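Local coordinates for protein putative PLP-dependent aminotransferase (Bacillus cereus ATCC 10987, PDB 3JU7) that probably acts as a pyridoxal-phosphate-dependent aminotransferase of the DegT/DnrJ/EryC1/StrS family, and binds calcium ions in the crystal, at residues V13-I16 with E17-D20; Q43-S47 with G48-N52; T335-T338 with R339-K342; W112-K116 with T117-D121. All blocks are in the same frame, centred on the assembly; numbering follows the deposited sequence.

Interaction 1: residues V13-I16 with E17-D20; sequences VPVI and EYLD. With CA (calcium ion), chain C; CA (calcium ion), chain E.
Val15 O lies over one face of the Tyr18 ring, near its centre, and also takes the backbone N-H of the same tyrosine, a bond of 3.1 Å from Tyr18 N to Val15 O. One step earlier, Glu17 N donates to Pro14 O at 3.0 Å. Two successive turn bonds thus lead the chain into helix 19-28, with Tyr18 at its N-cap. Val13 O is served differently: it lies at the edge of the Tyr18 ring, in its plane, and accepts from a water at 2.6 Å, which in turn accepts the phenolic proton of Tyr18 OH, also at 2.6 Å. With chi1 at 54°, the ring folds back over the turn, where Val13 CG2 touches Tyr18 CD1 at 4.0 Å. A second water donates to Ile16 O and accepts from Asp20 N. Lys248 gives a further hydrogen bond to Glu17 O. Val15 CG2 packs on Leu19 CD1, and both valine and leucine also face the second subunit, whose Asp26 accepts from Val15 N. Beyond the turn, Asp20 OD2 bridges two calcium ions, at 2.6 Å and 2.5 Å, with waters as further ligands. One carboxylate oxygen shared by two dications would probably hold Asp20 firmly ionised, while the carbonyls of the turn find their donors in backbone, water and lysine.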
loop_
_atom_site.group_PDB
_atom_site.type_symbol
_atom_site.label_atom_id
_atom_site.label_comp_id
_atom_site.label_asym_id
_atom_site.label_seq_id
_atom_site.Cartn_x
_atom_site.Cartn_y
_atom_site.Cartn_z
ATOM N N VAL A 13 -14.913 -10.085 11.165
ATOM C CA VAL A 13 -14.992 -11.280 11.996
ATOM C C VAL A 13 -14.073 -11.193 13.245
ATOM O O VAL A 13 -12.956 -10.703 13.173
ATOM C CB VAL A 13 -14.731 -12.548 11.202
ATOM C CG1 VAL A 13 -15.752 -12.620 10.101
ATOM C CG2 VAL A 13 -13.331 -12.566 10.658
ATOM N N PRO A 14 -14.575 -11.624 14.400
ATOM C CA PRO A 14 -13.808 -11.557 15.626
ATOM C C PRO A 14 -12.579 -12.449 15.626
ATOM O O PRO A 14 -12.555 -13.441 14.912
ATOM C CB PRO A 14 -14.796 -12.084 16.690
ATOM C CG PRO A 14 -16.065 -12.233 16.032
ATOM C CD PRO A 14 -15.859 -12.309 14.593
ATOM N N VAL A 15 -11.615 -12.144 16.495
ATOM C CA VAL A 15 -10.348 -12.884 16.503
ATOM C C VAL A 15 -10.517 -14.426 16.639
ATOM O O VAL A 15 -9.783 -15.177 16.002
ATOM C CB VAL A 15 -9.334 -12.348 17.552
ATOM C CG1 VAL A 15 -9.940 -12.349 19.002
ATOM C CG2 VAL A 15 -8.000 -13.147 17.441
ATOM N N ILE A 16 -11.496 -14.901 17.390
ATOM C CA ILE A 16 -11.587 -16.369 17.598
ATOM C C ILE A 16 -11.702 -17.113 16.232
ATOM O O ILE A 16 -11.226 -18.218 16.089
ATOM C CB ILE A 16 -12.750 -16.746 18.557
ATOM C CG1 ILE A 16 -12.637 -18.188 19.089
ATOM C CG2 ILE A 16 -14.108 -16.595 17.863
ATOM C CD1 ILE A 16 -11.663 -18.411 20.180
ATOM N N GLU A 17 -12.302 -16.449 15.239
ATOM C CA GLU A 17 -12.574 -17.011 13.914
ATOM C C GLU A 17 -11.359 -17.218 13.020
ATOM O O GLU A 17 -11.422 -18.059 12.142
ATOM C CB GLU A 17 -13.599 -16.131 13.178
ATOM C CG GLU A 17 -14.965 -16.014 13.853
ATOM C CD GLU A 17 -15.731 -17.331 13.955
ATOM O OE1 GLU A 17 -15.310 -18.354 13.360
ATOM O OE2 GLU A 17 -16.769 -17.354 14.635
ATOM N N TYR A 18 -10.272 -16.459 13.233
ATOM C CA TYR A 18 -9.011 -16.690 12.517
ATOM C C TYR A 18 -7.799 -16.991 13.430
ATOM O O TYR A 18 -6.668 -16.831 13.005
ATOM C CB TYR A 18 -8.686 -15.522 11.568
ATOM C CG TYR A 18 -8.668 -14.179 12.235
ATOM C CD1 TYR A 18 -9.829 -13.445 12.372
ATOM C CD2 TYR A 18 -7.498 -13.678 12.776
ATOM C CE1 TYR A 18 -9.820 -12.225 13.013
ATOM C CE2 TYR A 18 -7.471 -12.474 13.421
ATOM C CZ TYR A 18 -8.622 -11.743 13.539
ATOM O OH TYR A 18 -8.572 -10.556 14.193
ATOM N N LEU A 19 -8.024 -17.459 14.658
ATOM C CA LEU A 19 -6.908 -17.683 15.583
ATOM C C LEU A 19 -6.085 -18.896 15.137
ATOM O O LEU A 19 -4.876 -18.847 15.149
ATOM C CB LEU A 19 -7.408 -17.842 17.024
ATOM C CG LEU A 19 -6.464 -17.615 18.208
ATOM C CD1 LEU A 19 -5.637 -16.356 18.020
ATOM C CD2 LEU A 19 -7.278 -17.486 19.496
ATOM N N ASP A 20 -6.746 -19.979 14.758
ATOM C CA ASP A 20 -6.063 -21.101 14.120
ATOM C C ASP A 20 -5.113 -20.697 13.005
ATOM O O ASP A 20 -4.002 -21.171 12.949
ATOM C CB ASP A 20 -7.075 -22.060 13.530
ATOM C CG ASP A 20 -7.833 -22.788 14.572
ATOM O OD1 ASP A 20 -7.472 -22.761 15.786
ATOM O OD2 ASP A 20 -8.802 -23.426 14.183
HETATM CA CA CA C . -10.112 -23.480 11.972
HETATM CA CA CA E . -10.857 -24.380 15.232
HETATM O O HOH W 1 -10.953 -9.477 14.223
HETATM O O HOH W 2 -9.909 -20.194 14.880
HETATM O O HOH W 3 -10.133 -20.977 11.888
HETATM O O HOH W 4 -12.626 -23.320 13.053
HETATM O O HOH W 5 -11.312 -22.260 16.198
HETATM O O HOH W 6 -9.787 -26.571 13.935
#

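Interaction 2: residues Q43-S47 with G48-N52; sequences QTIMS and GFFQN
Met46 O is approached by two N-H groups from the chain that leaves the helix: Asn52 N gives a sound bond of 2.8 Å to Met46 O, while that from Phe50 N is weak. Ile45 O is shared in the same fashion, taking Phe49 N at 2.7 Å and, weakly, Phe50 N. The Phe50 N-H is therefore divided between two carbonyls as the helix unwinds. A water carries the next link, donating to Ser47 O and accepting from Gln51 N. A further water accepts from Asn52 ND2 and is hydrogen-bonded to Ser47 OG. Among the apolar groups, Ile45 CG2 meets the edge of the ring 3.6 Å from Phe50 CE2, the two side chains running alongside each other. The selenomethionine Met46 is bent at both chi2 (-56°) and chi3 (-50°), which curls its end back to the same phenylalanine: SE makes an oblique Met-aromatic contact 5.1 Å from the Phe50 ring centroid, and CE reaches Phe50 CB. The turn so formed joins helix 36-48 to strand 55-59, where Val56 receives both Met46 and Phe50; Tyr202 of strand 199-203 stacks on the Phe50 ring, and Met247 of helix 237-248 touches Phe49.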
loop_
_atom_site.group_PDB
_atom_site.type_symbol
_atom_site.label_atom_id
_atom_site.label_comp_id
_atom_site.label_asym_id
_atom_site.label_seq_id
_atom_site.Cartn_x
_atom_site.Cartn_y
_atom_site.Cartn_z
ATOM N N GLN A 43 -6.973 -19.247 -3.508
ATOM C CA GLN A 43 -7.493 -20.500 -4.048
ATOM C C GLN A 43 -8.948 -20.656 -3.620
ATOM O O GLN A 43 -9.776 -21.155 -4.374
ATOM C CB GLN A 43 -6.653 -21.721 -3.617
ATOM N N THR A 44 -9.255 -20.199 -2.415
ATOM C CA THR A 44 -10.610 -20.285 -1.877
ATOM C C THR A 44 -11.525 -19.371 -2.640
ATOM O O THR A 44 -12.692 -19.689 -2.835
ATOM C CB THR A 44 -10.622 -19.885 -0.382
ATOM O OG1 THR A 44 -9.870 -20.865 0.354
ATOM C CG2 THR A 44 -12.038 -19.787 0.173
ATOM N N ILE A 45 -11.004 -18.212 -3.049
ATOM C CA ILE A 45 -11.788 -17.287 -3.862
ATOM C C ILE A 45 -12.039 -17.868 -5.281
ATOM O O ILE A 45 -13.147 -17.808 -5.808
ATOM C CB ILE A 45 -11.094 -15.926 -3.934
ATOM C CG1 ILE A 45 -11.154 -15.239 -2.555
ATOM C CG2 ILE A 45 -11.784 -15.029 -4.956
ATOM C CD1 ILE A 45 -10.215 -14.050 -2.452
HETATM N N MSE A 46 -11.009 -18.441 -5.881
HETATM C CA MSE A 46 -11.125 -19.003 -7.239
HETATM C C MSE A 46 -12.150 -20.123 -7.287
HETATM O O MSE A 46 -12.989 -20.173 -8.175
HETATM C CB MSE A 46 -9.749 -19.471 -7.764
HETATM C CG MSE A 46 -8.845 -18.323 -8.134
HETATM SE SE MSE A 46 -9.658 -17.142 -9.446
HETATM C CE MSE A 46 -10.198 -18.534 -10.697
ATOM N N SER A 47 -12.112 -20.990 -6.291
ATOM C CA SER A 47 -13.074 -22.074 -6.205
ATOM C C SER A 47 -14.449 -21.606 -5.802
ATOM O O SER A 47 -15.458 -22.058 -6.332
ATOM C CB SER A 47 -12.628 -23.092 -5.174
ATOM O OG SER A 47 -11.535 -23.790 -5.693
ATOM N N GLY A 48 -14.481 -20.724 -4.826
ATOM C CA GLY A 48 -15.733 -20.307 -4.224
ATOM C C GLY A 48 -16.490 -19.340 -5.096
ATOM O O GLY A 48 -17.694 -19.474 -5.241
ATOM N N PHE A 49 -15.791 -18.370 -5.689
ATOM C CA PHE A 49 -16.478 -17.357 -6.462
ATOM C C PHE A 49 -16.323 -17.456 -7.976
ATOM O O PHE A 49 -17.297 -17.207 -8.700
ATOM C CB PHE A 49 -16.054 -15.959 -5.991
ATOM C CG PHE A 49 -16.570 -15.588 -4.616
ATOM C CD1 PHE A 49 -17.809 -15.993 -4.174
ATOM C CD2 PHE A 49 -15.827 -14.791 -3.782
ATOM C CE1 PHE A 49 -18.271 -15.638 -2.903
ATOM C CE2 PHE A 49 -16.302 -14.428 -2.517
ATOM C CZ PHE A 49 -17.512 -14.855 -2.085
ATOM N N PHE A 50 -15.133 -17.787 -8.475
ATOM C CA PHE A 50 -14.876 -17.611 -9.903
ATOM C C PHE A 50 -14.852 -18.872 -10.745
ATOM O O PHE A 50 -14.329 -18.863 -11.861
ATOM C CB PHE A 50 -13.602 -16.825 -10.108
ATOM C CG PHE A 50 -13.679 -15.407 -9.613
ATOM C CD1 PHE A 50 -14.395 -14.471 -10.315
ATOM C CD2 PHE A 50 -13.022 -15.014 -8.455
ATOM C CE1 PHE A 50 -14.463 -13.148 -9.872
ATOM C CE2 PHE A 50 -13.092 -13.684 -8.011
ATOM C CZ PHE A 50 -13.808 -12.769 -8.720
ATOM N N GLN A 51 -15.432 -19.936 -10.202
ATOM C CA GLN A 51 -15.589 -21.207 -10.884
ATOM C C GLN A 51 -14.262 -21.683 -11.432
ATOM O O GLN A 51 -14.227 -22.320 -12.476
ATOM C CB GLN A 51 -16.644 -21.095 -12.004
ATOM C CG GLN A 51 -18.066 -20.789 -11.505
ATOM C CD GLN A 51 -19.034 -20.427 -12.644
ATOM O OE1 GLN A 51 -19.023 -21.048 -13.703
ATOM N NE2 GLN A 51 -19.869 -19.415 -12.424
ATOM N N ASN A 52 -13.168 -21.367 -10.728
ATOM C CA ASN A 52 -11.842 -21.774 -11.155
ATOM C C ASN A 52 -11.529 -21.429 -12.599
ATOM O O ASN A 52 -10.864 -22.208 -13.308
ATOM C CB ASN A 52 -11.662 -23.304 -10.947
ATOM C CG ASN A 52 -11.391 -23.664 -9.502
ATOM O OD1 ASN A 52 -10.569 -23.030 -8.825
ATOM N ND2 ASN A 52 -12.095 -24.646 -9.014
HETATM O O HOH W 7 -17.170 -20.637 -8.095
HETATM O O HOH W 8 -11.920 -26.659 -6.509
#

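Interaction 3: residues T335-T338 with R339-K342; sequences TDLT and RTNK
Leu337 runs alongside Thr340, with Leu337 CD2 3.8 Å from Thr340 OG1; the hydroxyl itself is hydrogen-bonded to Asp106. Backbone bonds join the two halves of the turn. Asn341 N reaches Leu337 O at 2.9 Å, and Lys342 N follows on Thr338 O at 3.1 Å. Around the first of these bonds the Asn341 side chain folds back, its CG coming 3.4 Å from Leu337 O. Side-chain hydrogen bonds gather just ahead of the helix. Asp336 OD1 accepts twice from Thr338: the backbone N comes at 2.9 Å from above the carboxylate plane, whereas Thr338 OG1 meets the syn lone pair at 2.6 Å. The threonine hydroxyl is turned beside its own backbone N (chi1 -64°), which lets both groups converge on one oxygen. Thr335 OG1 in turn donates to Asp336 O. The charged side chains are paired with other parts of the same chain: Arg339 forms salt bridges with Asp106 and Asp115, and Lys342 with Glu297. Asp336, if ionised, would probably be favoured by the helix N-terminus close by. With its OD1 bound to the N-H two residues on, Asp336 makes an Asx turn, here leading into helix 338-346 through Leu337 at the N-cap.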
loop_
_atom_site.group_PDB
_atom_site.type_symbol
_atom_site.label_atom_id
_atom_site.label_comp_id
_atom_site.label_asym_id
_atom_site.label_seq_id
_atom_site.Cartn_x
_atom_site.Cartn_y
_atom_site.Cartn_z
ATOM N N THR A 335 -16.675 15.431 -20.681
ATOM C CA THR A 335 -17.812 15.635 -21.549
ATOM C C THR A 335 -18.704 16.559 -20.734
ATOM O O THR A 335 -18.378 16.875 -19.591
ATOM C CB THR A 335 -18.561 14.336 -21.717
ATOM O OG1 THR A 335 -19.089 13.947 -20.425
ATOM C CG2 THR A 335 -17.598 13.236 -22.243
ATOM N N ASP A 336 -19.814 16.995 -21.307
ATOM C CA ASP A 336 -20.885 17.602 -20.529
ATOM C C ASP A 336 -21.272 16.641 -19.406
ATOM O O ASP A 336 -21.368 15.424 -19.620
ATOM C CB ASP A 336 -22.102 17.851 -21.411
ATOM C CG ASP A 336 -23.232 18.538 -20.656
ATOM O OD1 ASP A 336 -24.057 17.840 -20.015
ATOM O OD2 ASP A 336 -23.311 19.794 -20.740
ATOM N N LEU A 337 -21.500 17.190 -18.211
ATOM C CA LEU A 337 -21.762 16.395 -17.005
ATOM C C LEU A 337 -23.122 16.730 -16.368
ATOM O O LEU A 337 -23.332 16.600 -15.154
ATOM C CB LEU A 337 -20.583 16.553 -16.017
ATOM C CG LEU A 337 -19.255 15.914 -16.467
ATOM C CD1 LEU A 337 -18.129 16.130 -15.485
ATOM C CD2 LEU A 337 -19.459 14.397 -16.700
ATOM N N THR A 338 -24.084 17.099 -17.198
ATOM C CA THR A 338 -25.407 17.506 -16.685
ATOM C C THR A 338 -26.096 16.453 -15.803
ATOM O O THR A 338 -26.688 16.786 -14.783
ATOM C CB THR A 338 -26.355 17.915 -17.823
ATOM O OG1 THR A 338 -25.827 19.075 -18.487
ATOM C CG2 THR A 338 -27.748 18.206 -17.273
ATOM N N ARG A 339 -26.028 15.188 -16.183
ATOM C CA ARG A 339 -26.656 14.148 -15.361
ATOM C C ARG A 339 -25.916 13.911 -14.041
ATOM O O ARG A 339 -26.559 13.739 -12.977
ATOM C CB ARG A 339 -26.809 12.859 -16.155
ATOM C CG ARG A 339 -27.778 13.032 -17.283
ATOM C CD ARG A 339 -27.776 11.871 -18.242
ATOM N NE ARG A 339 -26.605 11.835 -19.125
ATOM C CZ ARG A 339 -26.381 10.869 -20.017
ATOM N NH1 ARG A 339 -27.225 9.858 -20.138
ATOM N NH2 ARG A 339 -25.315 10.895 -20.775
ATOM N N THR A 340 -24.577 13.908 -14.102
ATOM C CA THR A 340 -23.748 13.730 -12.894
ATOM C C THR A 340 -24.095 14.839 -11.907
ATOM O O THR A 340 -24.292 14.597 -10.729
ATOM C CB THR A 340 -22.208 13.739 -13.229
ATOM O OG1 THR A 340 -21.927 12.782 -14.272
ATOM C CG2 THR A 340 -21.358 13.357 -12.013
ATOM N N ASN A 341 -24.224 16.056 -12.402
ATOM C CA ASN A 341 -24.576 17.177 -11.533
ATOM C C ASN A 341 -25.924 16.986 -10.876
ATOM O O ASN A 341 -26.104 17.235 -9.677
ATOM C CB ASN A 341 -24.558 18.511 -12.303
ATOM C CG ASN A 341 -23.148 18.921 -12.682
ATOM O OD1 ASN A 341 -22.171 18.379 -12.143
ATOM N ND2 ASN A 341 -23.024 19.880 -13.599
ATOM N N LYS A 342 -26.877 16.549 -11.669
ATOM C CA LYS A 342 -28.207 16.339 -11.161
ATOM C C LYS A 342 -28.202 15.245 -10.080
ATOM O O LYS A 342 -28.733 15.452 -8.988
ATOM C CB LYS A 342 -29.173 16.009 -12.318
ATOM C CG LYS A 342 -30.566 15.614 -11.889
ATOM C CD LYS A 342 -31.275 16.710 -11.124
ATOM C CE LYS A 342 -31.772 17.786 -12.031
ATOM N NZ LYS A 342 -32.914 17.226 -12.836
#

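Interaction 4: residues W112-K116 with T117-D121; sequences WYMDK and TVLWD
Asp115 runs alongside Thr117, whereas the Asp115 side chain lies across that of Val118, and between these two neighbours the carboxylate turns back over the start of the helix. Its CG is trans to the backbone N (chi1 173°), which brings OD1 to the first N-H groups: Thr117 N lies 2.8 Å from Asp115 OD1 and Val118 N 3.3 Å, both weak bonds, the first because it is strongly bent at 125°. Together they make Asp115 the N-cap. A water adds to the grip, donating to Asp115 OD1 at 2.5 Å and hydrogen-bonding to Thr117 OG1. The other oxygen, Asp115 OD2, is 3.6 Å from Val118 CG2 and forms a salt bridge with Arg339, so that the two carboxylate oxygens divide their work between helix end and arginine. Such a setting would probably favour the ionised form. The selenomethionine Met114 crosses Leu119 at a slant, its terminal CE touching Leu119 CD2 at 3.7 Å. The indole of Trp120 is modelled in two positions, so its packing along Lys116 is doubtful, but the backbone bond is sound: Trp120 N donates to Lys116 O at 2.9 Å, while Leu119 N binds Asp115 O. Helix 116-126 thus begins between several elements: Met114 and Leu119 both pack on Tyr148 of helix 146-153, Met114 and Val118 on Ile105 of strand 101-105, and Val118 on Arg339 of helix 338-346.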
loop_
_atom_site.group_PDB
_atom_site.type_symbol
_atom_site.label_atom_id
_atom_site.label_comp_id
_atom_site.label_asym_id
_atom_site.label_seq_id
_atom_site.Cartn_x
_atom_site.Cartn_y
_atom_site.Cartn_z
ATOM N N TRP A 112 -26.749 4.970 -12.990
ATOM C CA TRP A 112 -25.618 5.757 -12.485
ATOM C C TRP A 112 -24.262 5.218 -12.874
ATOM O O TRP A 112 -23.267 5.497 -12.220
ATOM C CB TRP A 112 -25.704 5.949 -10.979
ATOM C CG TRP A 112 -27.070 6.326 -10.523
ATOM C CD1 TRP A 112 -28.000 7.033 -11.228
ATOM C CD2 TRP A 112 -27.659 6.033 -9.255
ATOM N NE1 TRP A 112 -29.141 7.184 -10.482
ATOM C CE2 TRP A 112 -28.959 6.580 -9.264
ATOM C CE3 TRP A 112 -27.222 5.347 -8.114
ATOM C CZ2 TRP A 112 -29.832 6.463 -8.169
ATOM C CZ3 TRP A 112 -28.073 5.237 -7.037
ATOM C CH2 TRP A 112 -29.375 5.793 -7.075
ATOM N N TYR A 113 -24.227 4.435 -13.941
ATOM C CA TYR A 113 -22.969 4.055 -14.540
ATOM C C TYR A 113 -22.614 5.037 -15.674
ATOM O O TYR A 113 -23.469 5.768 -16.199
ATOM C CB TYR A 113 -23.018 2.634 -15.115
ATOM C CG TYR A 113 -23.636 1.585 -14.242
ATOM C CD1 TYR A 113 -23.230 1.412 -12.933
ATOM C CD2 TYR A 113 -24.563 0.694 -14.760
ATOM C CE1 TYR A 113 -23.777 0.407 -12.139
ATOM C CE2 TYR A 113 -25.124 -0.302 -13.980
ATOM C CZ TYR A 113 -24.734 -0.449 -12.662
ATOM O OH TYR A 113 -25.276 -1.474 -11.894
HETATM N N MSE A 114 -21.346 5.008 -16.051
HETATM C CA MSE A 114 -20.839 5.735 -17.202
HETATM C C MSE A 114 -21.737 5.394 -18.401
HETATM O O MSE A 114 -22.052 4.218 -18.648
HETATM C CB MSE A 114 -19.338 5.390 -17.404
HETATM C CG MSE A 114 -18.669 6.187 -18.467
HETATM SE SE MSE A 114 -16.788 6.263 -18.312
HETATM C CE MSE A 114 -16.540 4.302 -18.125
ATOM N N ASP A 115 -22.226 6.428 -19.080
ATOM C CA ASP A 115 -23.095 6.251 -20.239
ATOM C C ASP A 115 -22.273 5.790 -21.442
ATOM O O ASP A 115 -21.467 6.545 -21.972
ATOM C CB ASP A 115 -23.806 7.573 -20.557
ATOM C CG ASP A 115 -24.598 7.534 -21.860
ATOM O OD1 ASP A 115 -24.318 6.672 -22.716
ATOM O OD2 ASP A 115 -25.474 8.397 -22.047
ATOM N N LYS A 116 -22.512 4.558 -21.884
ATOM C CA LYS A 116 -21.666 3.915 -22.890
ATOM C C LYS A 116 -21.684 4.623 -24.244
ATOM O O LYS A 116 -20.683 4.672 -24.922
ATOM C CB LYS A 116 -21.984 2.403 -22.991
ATOM C CG LYS A 116 -21.277 1.602 -21.827
ATOM C CD LYS A 116 -21.767 0.154 -21.591
ATOM C CE LYS A 116 -23.087 0.137 -20.825
ATOM N NZ LYS A 116 -23.382 -1.197 -20.233
ATOM N N THR A 117 -22.803 5.230 -24.583
ATOM C CA THR A 117 -22.908 6.002 -25.800
ATOM C C THR A 117 -21.955 7.167 -25.781
ATOM O O THR A 117 -21.227 7.410 -26.742
ATOM C CB THR A 117 -24.321 6.541 -25.962
ATOM O OG1 THR A 117 -25.199 5.437 -26.121
ATOM C CG2 THR A 117 -24.445 7.412 -27.166
ATOM N N VAL A 118 -21.952 7.886 -24.669
ATOM C CA VAL A 118 -21.090 9.048 -24.539
ATOM C C VAL A 118 -19.625 8.591 -24.474
ATOM O O VAL A 118 -18.765 9.216 -25.075
ATOM C CB VAL A 118 -21.532 9.914 -23.341
ATOM C CG1 VAL A 118 -20.496 11.001 -23.044
ATOM C CG2 VAL A 118 -22.969 10.516 -23.627
ATOM N N LEU A 119 -19.359 7.463 -23.812
ATOM C CA LEU A 119 -18.009 6.938 -23.699
ATOM C C LEU A 119 -17.445 6.575 -25.102
ATOM O O LEU A 119 -16.332 6.992 -25.459
ATOM C CB LEU A 119 -17.979 5.723 -22.745
ATOM C CG LEU A 119 -16.713 4.854 -22.719
ATOM C CD1 LEU A 119 -15.427 5.625 -22.388
ATOM C CD2 LEU A 119 -16.866 3.691 -21.743
ATOM N N TRP A 120 -18.239 5.842 -25.896
ATOM C CA TRP A 120 -17.874 5.428 -27.272
ATOM C C TRP A 120 -17.572 6.620 -28.167
ATOM O O TRP A 120 -16.586 6.654 -28.906
ATOM C CB TRP A 120 -19.023 4.643 -27.914
ATOM C CG TRP A 120 -18.869 3.156 -27.960
ATOM C CD1 TRP A 120 -18.926 2.363 -29.077
ATOM C CD2 TRP A 120 -18.639 2.274 -26.855
ATOM N NE1 TRP A 120 -18.750 1.044 -28.731
ATOM C CE2 TRP A 120 -18.574 0.962 -27.373
ATOM C CE3 TRP A 120 -18.476 2.466 -25.481
ATOM C CZ2 TRP A 120 -18.353 -0.149 -26.562
ATOM C CZ3 TRP A 120 -18.265 1.363 -24.679
ATOM C CH2 TRP A 120 -18.203 0.073 -25.221
ATOM N N ASP A 121 -18.439 7.618 -28.123
ATOM C CA ASP A 121 -18.216 8.761 -28.982
ATOM C C ASP A 121 -16.905 9.368 -28.599
ATOM O O ASP A 121 -16.110 9.748 -29.467
ATOM C CB ASP A 121 -19.361 9.778 -28.883
ATOM C CG ASP A 121 -20.648 9.291 -29.554
ATOM O OD1 ASP A 121 -20.654 8.246 -30.240
ATOM O OD2 ASP A 121 -21.678 9.970 -29.398
HETATM O O HOH W 9 -26.424 5.769 -23.684
#

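In the fold
Each of the four contacts lies where a helix begins or ends: interactions 1, 3 and 4 open one, and interaction 2 closes one. Interactions 3 and 4 touch directly, their centres about 12 Å apart, for Arg339 NH2 reaches Asp115 OD2 at 2.8 Å and Thr335 CG2 packs on Val118 CG1 at 3.7 Å, joining the starts of two helices distant in sequence. Interaction 1 sits across the centre of the chain, about 46 Å from interaction 3 between centres, beside the calcium ions and the second subunit. Interaction 2 is separate from it, their nearest atoms about 12 Å apart. None of the four contains Lys191, the predicted cofactor-binding lysine.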